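Local coordinates for transcriptional regulator, LuxR family (Burkholderia thailandensis, PDB 3MQQ), which probably regulates transcription by binding DNA, this chain being the PAS domain of the longer LuxR-family protein, at residues Thr7-Ser19 with Asp26-Arg39. Sequence-based numbering, arbitrary orientation.
Sequences TAFHLAPIGLVLS and DCNDELAAIFRCAR. With NA (sodium ion), chain K; EOH (ethanol), chain I.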
ATOM      1  N   THR B   7      11.111  -7.073   7.148  1.00 28.97           N
ATOM      2  CA  THR B   7      10.465  -6.271   8.198  1.00 28.78           C
ATOM      3  C   THR B   7       9.442  -5.274   7.635  1.00 26.99           C
ATOM      4  O   THR B   7       8.343  -5.149   8.185  1.00 26.93           O
ATOM      5  CB  THR B   7      11.499  -5.537   9.089  1.00 31.46           C
ATOM      6  OG1 THR B   7      12.416  -6.494   9.640  1.00 34.48           O
ATOM      7  CG2 THR B   7      10.801  -4.833  10.248  1.00 31.93           C
ATOM      8  N   ALA B   8       9.781  -4.575   6.546  1.00 26.34           N
ATOM      9  CA  ALA B   8       8.834  -3.626   5.946  1.00 25.06           C
ATOM     10  C   ALA B   8       7.542  -4.344   5.550  1.00 23.98           C
ATOM     11  O   ALA B   8       6.454  -3.888   5.858  1.00 23.17           O
ATOM     12  CB  ALA B   8       9.437  -2.918   4.738  1.00 26.03           C
ATOM     13  N   PHE B   9       7.687  -5.483   4.892  1.00 22.55           N
ATOM     14  CA  PHE B   9       6.523  -6.276   4.465  1.00 22.39           C
ATOM     15  C   PHE B   9       5.617  -6.582   5.680  1.00 22.78           C
ATOM     16  O   PHE B   9       4.408  -6.379   5.637  1.00 22.52           O
ATOM     17  CB  PHE B   9       7.005  -7.575   3.820  1.00 22.88           C
ATOM     18  CG  PHE B   9       5.892  -8.483   3.356  1.00 23.35           C
ATOM     19  CD1 PHE B   9       5.358  -8.338   2.078  1.00 26.50           C
ATOM     20  CD2 PHE B   9       5.400  -9.485   4.184  1.00 23.94           C
ATOM     21  CE1 PHE B   9       4.328  -9.201   1.621  1.00 27.51           C
ATOM     22  CE2 PHE B   9       4.384 -10.368   3.732  1.00 25.80           C
ATOM     23  CZ  PHE B   9       3.851 -10.210   2.441  1.00 28.54           C
ATOM     24  N   HIS B  10       6.218  -7.084   6.747  1.00 24.92           N
ATOM     25  CA  HIS B  10       5.443  -7.437   7.940  1.00 25.53           C
ATOM     26  C   HIS B  10       4.909  -6.287   8.789  1.00 24.19           C
ATOM     27  O   HIS B  10       3.906  -6.469   9.503  1.00 25.62           O
ATOM     28  CB  HIS B  10       6.208  -8.475   8.759  1.00 28.14           C
ATOM     29  CG  HIS B  10       6.190  -9.830   8.123  1.00 32.28           C
ATOM     30  ND1 HIS B  10       7.315 -10.429   7.600  1.00 36.58           N
ATOM     31  CD2 HIS B  10       5.164 -10.680   7.876  1.00 33.17           C
ATOM     32  CE1 HIS B  10       6.991 -11.609   7.098  1.00 38.03           C
ATOM     33  NE2 HIS B  10       5.692 -11.783   7.252  1.00 37.58           N
ATOM     34  N   LEU B  11       5.557  -5.128   8.704  1.00 23.93           N
ATOM     35  CA  LEU B  11       5.196  -3.926   9.481  1.00 24.43           C
ATOM     36  C   LEU B  11       4.150  -3.075   8.760  1.00 23.14           C
ATOM     37  O   LEU B  11       3.503  -2.228   9.394  1.00 24.11           O
ATOM     38  CB  LEU B  11       6.441  -3.048   9.713  1.00 26.88           C
ATOM     39  CG  LEU B  11       6.375  -1.789  10.594  1.00 28.65           C
ATOM     40  CD1 LEU B  11       6.091  -2.187  12.048  1.00 30.78           C
ATOM     41  CD2 LEU B  11       7.663  -0.979  10.493  1.00 29.67           C
ATOM     42  N   ALA B  12       4.017  -3.270   7.442  1.00 21.96           N
ATOM     43  CA  ALA B  12       3.222  -2.360   6.599  1.00 21.59           C
ATOM     44  C   ALA B  12       1.817  -2.167   7.111  1.00 21.78           C
ATOM     45  O   ALA B  12       1.179  -3.109   7.511  1.00 21.93           O
ATOM     46  CB  ALA B  12       3.183  -2.857   5.138  1.00 20.57           C
ATOM     47  N   PRO B  13       1.312  -0.922   7.072  1.00 23.05           N
ATOM     48  CA  PRO B  13       0.019  -0.557   7.626  1.00 25.86           C
ATOM     49  C   PRO B  13      -1.146  -0.939   6.729  1.00 24.88           C
ATOM     50  O   PRO B  13      -2.304  -0.577   7.022  1.00 26.52           O
ATOM     51  CB  PRO B  13       0.104   0.972   7.715  1.00 28.22           C
ATOM     52  CG  PRO B  13       1.090   1.361   6.688  1.00 28.79           C
ATOM     53  CD  PRO B  13       2.074   0.230   6.577  1.00 25.79           C
ATOM     54  N   ILE B  14      -0.825  -1.570   5.608  1.00 22.71           N
ATOM     55  CA  ILE B  14      -1.836  -2.105   4.694  1.00 22.35           C
ATOM     56  C   ILE B  14      -1.583  -3.593   4.496  1.00 20.45           C
ATOM     57  O   ILE B  14      -0.463  -4.090   4.666  1.00 20.10           O
ATOM     58  CB  ILE B  14      -1.833  -1.412   3.309  1.00 23.23           C
ATOM     59  CG1 ILE B  14      -0.478  -1.591   2.618  1.00 24.24           C
ATOM     60  CG2 ILE B  14      -2.239   0.060   3.433  1.00 24.98           C
ATOM     61  CD1 ILE B  14      -0.450  -1.082   1.223  1.00 30.49           C
ATOM     62  N   GLY B  15      -2.632  -4.295   4.111  1.00 20.09           N
ATOM     63  CA  GLY B  15      -2.513  -5.717   3.843  1.00 19.03           C
ATOM     64  C   GLY B  15      -1.685  -5.950   2.601  1.00 18.21           C
ATOM     65  O   GLY B  15      -1.875  -5.284   1.581  1.00 18.74           O
ATOM     66  N   LEU B  16      -0.714  -6.847   2.708  1.00 17.36           N
ATOM     67  CA  LEU B  16       0.116  -7.182   1.527  1.00 18.16           C
ATOM     68  C   LEU B  16       0.088  -8.674   1.283  1.00 19.15           C
ATOM     69  O   LEU B  16       0.045  -9.493   2.224  1.00 21.32           O
ATOM     70  CB  LEU B  16       1.580  -6.779   1.728  1.00 19.84           C
ATOM     71  CG  LEU B  16       1.851  -5.301   1.934  1.00 17.65           C
ATOM     72  CD1 LEU B  16       3.315  -5.114   2.273  1.00 21.21           C
ATOM     73  CD2 LEU B  16       1.468  -4.517   0.692  1.00 22.99           C
ATOM     74  N   VAL B  17       0.154  -9.055   0.006  1.00 18.93           N
ATOM     75  CA  VAL B  17       0.158 -10.481  -0.388  1.00 21.16           C
ATOM     76  C   VAL B  17       1.171 -10.674  -1.474  1.00 22.53           C
ATOM     77  O   VAL B  17       1.210  -9.895  -2.419  1.00 22.18           O
ATOM     78  CB  VAL B  17      -1.233 -10.968  -0.953  1.00 21.60           C
ATOM     79  CG1 VAL B  17      -1.122 -12.341  -1.683  1.00 23.22           C
ATOM     80  CG2 VAL B  17      -2.298 -11.014   0.135  1.00 22.61           C
ATOM     81  N   LEU B  18       1.997 -11.720  -1.350  1.00 21.04           N
ATOM     82  CA  LEU B  18       2.764 -12.267  -2.479  1.00 21.29           C
ATOM     83  C   LEU B  18       1.951 -13.446  -3.014  1.00 20.96           C
ATOM     84  O   LEU B  18       1.675 -14.371  -2.270  1.00 21.07           O
ATOM     85  CB  LEU B  18       4.170 -12.713  -2.030  1.00 22.11           C
ATOM     86  CG  LEU B  18       4.908 -11.716  -1.151  1.00 24.48           C
ATOM     87  CD1 LEU B  18       6.316 -12.258  -0.764  1.00 27.65           C
ATOM     88  CD2 LEU B  18       5.020 -10.373  -1.893  1.00 26.88           C
ATOM     89  N   SER B  19       1.478 -13.344  -4.260  1.00 21.17           N
ATOM     90  CA  SER B  19       0.533 -14.342  -4.803  1.00 20.79           C
ATOM     91  C   SER B  19       1.189 -15.179  -5.896  1.00 23.06           C
ATOM     92  O   SER B  19       2.300 -14.880  -6.396  1.00 24.20           O
ATOM     93  CB  SER B  19      -0.703 -13.646  -5.369  1.00 21.36           C
ATOM     94  OG  SER B  19      -0.358 -12.985  -6.601  1.00 23.32           O
ATOM     95  N   ASP B  26       2.281 -15.625   0.567  1.00 23.22           N
ATOM     96  CA  ASP B  26       2.738 -14.989   1.793  1.00 23.48           C
ATOM     97  C   ASP B  26       1.874 -13.772   2.017  1.00 22.15           C
ATOM     98  O   ASP B  26       1.317 -13.230   1.068  1.00 21.26           O
ATOM     99  CB  ASP B  26       4.226 -14.621   1.708  1.00 26.10           C
ATOM    100  CG  ASP B  26       4.850 -14.328   3.063  1.00 29.28           C
ATOM    101  OD1 ASP B  26       4.208 -14.518   4.126  1.00 29.52           O
ATOM    102  OD2 ASP B  26       6.031 -13.918   3.074  1.00 33.30           O
ATOM    103  N   CYS B  27       1.735 -13.375   3.279  1.00 21.60           N
ATOM    104  CA  CYS B  27       0.965 -12.187   3.585  1.00 21.63           C
ATOM    105  C   CYS B  27       1.433 -11.640   4.923  1.00 22.02           C
ATOM    106  O   CYS B  27       2.182 -12.288   5.680  1.00 24.14           O
ATOM    107  CB  CYS B  27      -0.571 -12.459   3.598  1.00 21.67           C
ATOM    108  SG  CYS B  27      -1.181 -13.412   5.052  1.00 24.06           S
ATOM    109  N   ASN B  28       1.001 -10.430   5.211  1.00 20.48           N
ATOM    110  CA  ASN B  28       1.349  -9.821   6.477  1.00 20.55           C
ATOM    111  C   ASN B  28       0.212  -9.851   7.506  1.00 21.75           C
ATOM    112  O   ASN B  28      -0.941 -10.262   7.191  1.00 21.37           O
ATOM    113  CB  ASN B  28       1.920  -8.387   6.278  1.00 18.84           C
ATOM    114  CG  ASN B  28       0.924  -7.408   5.679  1.00 21.01           C
ATOM    115  OD1 ASN B  28      -0.258  -7.710   5.476  1.00 19.74           O
ATOM    116  ND2 ASN B  28       1.414  -6.201   5.405  1.00 20.88           N
ATOM    117  N   ASP B  29       0.545  -9.392   8.718  1.00 23.18           N
ATOM    118  CA  ASP B  29      -0.417  -9.372   9.833  1.00 25.67           C
ATOM    119  C   ASP B  29      -1.593  -8.437   9.525  1.00 24.21           C
ATOM    120  O   ASP B  29      -2.711  -8.708   9.938  1.00 24.51           O
ATOM    121  CB  ASP B  29       0.252  -9.024  11.177  1.00 29.74           C
ATOM    122  CG  ASP B  29       0.860 -10.238  11.875  1.00 34.47           C
ATOM    123  OD1 ASP B  29       0.644 -11.389  11.433  1.00 35.50           O
ATOM    124  OD2 ASP B  29       1.533 -10.059  12.909  1.00 40.73           O
ATOM    125  N   GLU B  30      -1.351  -7.330   8.803  1.00 22.03           N
ATOM    126  CA  GLU B  30      -2.455  -6.431   8.471  1.00 23.40           C
ATOM    127  C   GLU B  30      -3.521  -7.117   7.625  1.00 22.07           C
ATOM    128  O   GLU B  30      -4.734  -6.873   7.843  1.00 22.80           O
ATOM    129  CB  GLU B  30      -1.959  -5.136   7.805  1.00 23.82           C
ATOM    130  CG  GLU B  30      -3.048  -4.030   7.554  1.00 29.15           C
ATOM    131  CD  GLU B  30      -3.793  -3.580   8.798  1.00 35.37           C
ATOM    132  OE1 GLU B  30      -3.195  -3.567   9.887  1.00 38.86           O
ATOM    133  OE2 GLU B  30      -4.990  -3.202   8.671  1.00 40.29           O
ATOM    134  N   LEU B  31      -3.098  -7.930   6.656  1.00 21.19           N
ATOM    135  CA  LEU B  31      -4.081  -8.687   5.845  1.00 21.60           C
ATOM    136  C   LEU B  31      -4.936  -9.588   6.738  1.00 22.29           C
ATOM    137  O   LEU B  31      -6.176  -9.631   6.591  1.00 22.86           O
ATOM    138  CB  LEU B  31      -3.407  -9.513   4.748  1.00 21.84           C
ATOM    139  CG  LEU B  31      -4.504 -10.123   3.861  1.00 23.25           C
ATOM    140  CD1 LEU B  31      -5.075  -9.094   2.862  1.00 26.17           C
ATOM    141  CD2 LEU B  31      -4.024 -11.388   3.164  1.00 25.43           C
ATOM    142  N   ALA B  32      -4.287 -10.296   7.660  1.00 22.73           N
ATOM    143  CA  ALA B  32      -4.963 -11.137   8.656  1.00 25.79           C
ATOM    144  C   ALA B  32      -5.980 -10.320   9.464  1.00 26.89           C
ATOM    145  O   ALA B  32      -7.104 -10.776   9.697  1.00 29.18           O
ATOM    146  CB  ALA B  32      -3.958 -11.791   9.578  1.00 27.62           C
ATOM    147  N   ALA B  33      -5.573  -9.118   9.873  1.00 25.25           N
ATOM    148  CA  ALA B  33      -6.427  -8.234  10.662  1.00 27.29           C
ATOM    149  C   ALA B  33      -7.670  -7.870   9.868  1.00 26.53           C
ATOM    150  O   ALA B  33      -8.789  -7.988  10.384  1.00 29.29           O
ATOM    151  CB  ALA B  33      -5.658  -6.970  11.128  1.00 27.77           C
ATOM    152  N   ILE B  34      -7.469  -7.478   8.603  1.00 25.44           N
ATOM    153  CA  ILE B  34      -8.587  -7.044   7.770  1.00 25.09           C
ATOM    154  C   ILE B  34      -9.607  -8.173   7.648  1.00 24.77           C
ATOM    155  O   ILE B  34     -10.827  -7.950   7.778  1.00 26.50           O
ATOM    156  CB  ILE B  34      -8.118  -6.610   6.363  1.00 23.47           C
ATOM    157  CG1 ILE B  34      -7.229  -5.352   6.435  1.00 25.29           C
ATOM    158  CG2 ILE B  34      -9.319  -6.407   5.433  1.00 24.18           C
ATOM    159  CD1 ILE B  34      -6.426  -5.078   5.149  1.00 23.62           C
ATOM    160  N   PHE B  35      -9.107  -9.387   7.431  1.00 24.87           N
ATOM    161  CA  PHE B  35      -9.985 -10.535   7.202  1.00 25.80           C
ATOM    162  C   PHE B  35     -10.363 -11.320   8.459  1.00 27.00           C
ATOM    163  O   PHE B  35     -10.967 -12.391   8.383  1.00 28.52           O
ATOM    164  CB  PHE B  35      -9.438 -11.406   6.061  1.00 25.77           C
ATOM    165  CG  PHE B  35      -9.604 -10.762   4.724  1.00 25.25           C
ATOM    166  CD1 PHE B  35     -10.823 -10.838   4.048  1.00 25.59           C
ATOM    167  CD2 PHE B  35      -8.580  -9.995   4.178  1.00 24.33           C
ATOM    168  CE1 PHE B  35     -10.992 -10.193   2.813  1.00 24.06           C
ATOM    169  CE2 PHE B  35      -8.726  -9.369   2.950  1.00 26.06           C
ATOM    170  CZ  PHE B  35      -9.952  -9.456   2.275  1.00 23.93           C
ATOM    171  N   ARG B  36     -10.026 -10.741   9.610  1.00 27.34           N
ATOM    172  CA  ARG B  36     -10.368 -11.288  10.926  1.00 27.88           C
ATOM    173  C   ARG B  36      -9.989 -12.749  11.108  1.00 29.31           C
ATOM    174  O   ARG B  36     -10.806 -13.560  11.581  1.00 30.79           O
ATOM    175  CB  ARG B  36     -11.873 -11.111  11.221  1.00 30.14           C
ATOM    176  CG  ARG B  36     -12.442  -9.745  10.904  1.00 30.45           C
ATOM    177  CD  ARG B  36     -11.919  -8.628  11.813  1.00 33.80           C
ATOM    178  NE  ARG B  36     -12.706  -7.391  11.696  1.00 35.10           N
ATOM    179  CZ  ARG B  36     -12.257  -6.242  11.191  1.00 33.41           C
ATOM    180  NH1 ARG B  36     -11.006  -6.126  10.759  1.00 32.70           N
ATOM    181  NH2 ARG B  36     -13.062  -5.189  11.148  1.00 34.60           N
ATOM    182  N   CYS B  37      -8.742 -13.077  10.767  1.00 28.19           N
ATOM    183  CA  CYS B  37      -8.229 -14.436  10.954  1.00 30.59           C
ATOM    184  C   CYS B  37      -6.737 -14.389  11.269  1.00 29.96           C
ATOM    185  O   CYS B  37      -6.190 -13.311  11.484  1.00 29.16           O
ATOM    186  CB  CYS B  37      -8.468 -15.258   9.697  1.00 31.09           C
ATOM    187  SG  CYS B  37      -7.727 -14.525   8.232  1.00 31.34           S
ATOM    188  N   ALA B  38      -6.099 -15.558  11.314  1.00 31.42           N
ATOM    189  CA  ALA B  38      -4.643 -15.635  11.482  1.00 31.25           C
ATOM    190  C   ALA B  38      -3.939 -15.707  10.134  1.00 30.77           C
ATOM    191  O   ALA B  38      -4.520 -16.163   9.150  1.00 30.84           O
ATOM    192  CB  ALA B  38      -4.280 -16.827  12.302  1.00 33.26           C
ATOM    193  N   ARG B  39      -2.678 -15.284  10.090  1.00 28.34           N
ATOM    194  CA  ARG B  39      -1.896 -15.431   8.861  1.00 27.05           C
ATOM    195  C   ARG B  39      -1.896 -16.885   8.394  1.00 26.39           C
ATOM    196  O   ARG B  39      -2.014 -17.157   7.202  1.00 24.37           O
ATOM    197  CB  ARG B  39      -0.446 -14.980   9.078  1.00 30.72           C
ATOM    198  CG  ARG B  39      -0.205 -13.483   9.131  1.00 34.42           C
ATOM    199  CD  ARG B  39       1.317 -13.202   9.079  1.00 41.34           C
ATOM    200  NE  ARG B  39       1.999 -13.977   8.037  1.00 44.58           N
ATOM    201  CZ  ARG B  39       3.090 -14.711   8.226  1.00 50.40           C
ATOM    202  NH1 ARG B  39       3.667 -14.770   9.422  1.00 57.07           N
ATOM    203  NH2 ARG B  39       3.619 -15.378   7.207  1.00 52.73           N
TER
HETATM  204 NA    NA K   1      -1.841 -14.379  -8.447  1.00 32.45          NA
HETATM  205  C1  EOH I 123      -8.408  -4.276   9.742  1.00 32.98           C
HETATM  206  C2  EOH I 123      -7.660  -3.085  10.334  1.00 35.35           C
HETATM  207  O   EOH I 123      -9.731  -4.034   9.262  1.00 33.17           O
HETATM  208  O   HOH W   1       1.349  -5.677   8.828  1.00 25.92           O
HETATM  209  O   HOH W   2       3.094  -9.164   9.555  1.00 28.21           O
HETATM  210  O   HOH W   3      -4.023 -12.792  -8.489  1.00 36.14           O
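Leu18 and Asp26 form an antiparallel hydrogen-bonded pair beside the non-hydrogen-bonded pair Val17–Cys27, and helix 29-34 then crosses strand 15-19 at -114°, their axes 6.1 Å apart. Asn28, the N-cap of that helix, carries most of the polar contact. With chi1 at 64°, its CG sits between the backbone N and the carbonyl carbon, turning the amide onto the segment 7-19 backbone. ND2 donates to Phe9 O (3.0 Å) and Ile14 O (2.9 Å), both close to the amide plane. OD1 takes Leu16 N (2.9 Å) and Leu31 N (3.1 Å) from opposite faces of that plane, the second bond being the cap. Water 1 adds a bridge from His10 O and Ala12 O to Glu30 N. Gly15 CA lies 3.6 Å from Leu31 N, at the first turn of the helix, while Val17 CG2 meets Leu31 CD2 at 3.5 Å, a patch that Phe110 of strand 106-112 continues. His10 NE2 lies over one face of the Arg39 guanidinium, 4.0 Å from Arg39 CZ; Arg39 NH2 forms a salt bridge with Asp26 OD1, its hydrogen bond weak, and Asp26 OD2 is hydrogen-bonded to Tyr5 OH of the second subunit. Four bonds thus fix the rotation of one buried amide, tying the end of helix 5-11, the turn after it and strand 15-19 to the start of helix 29-34, within the antiparallel sheet and flanking helices of the PAS fold.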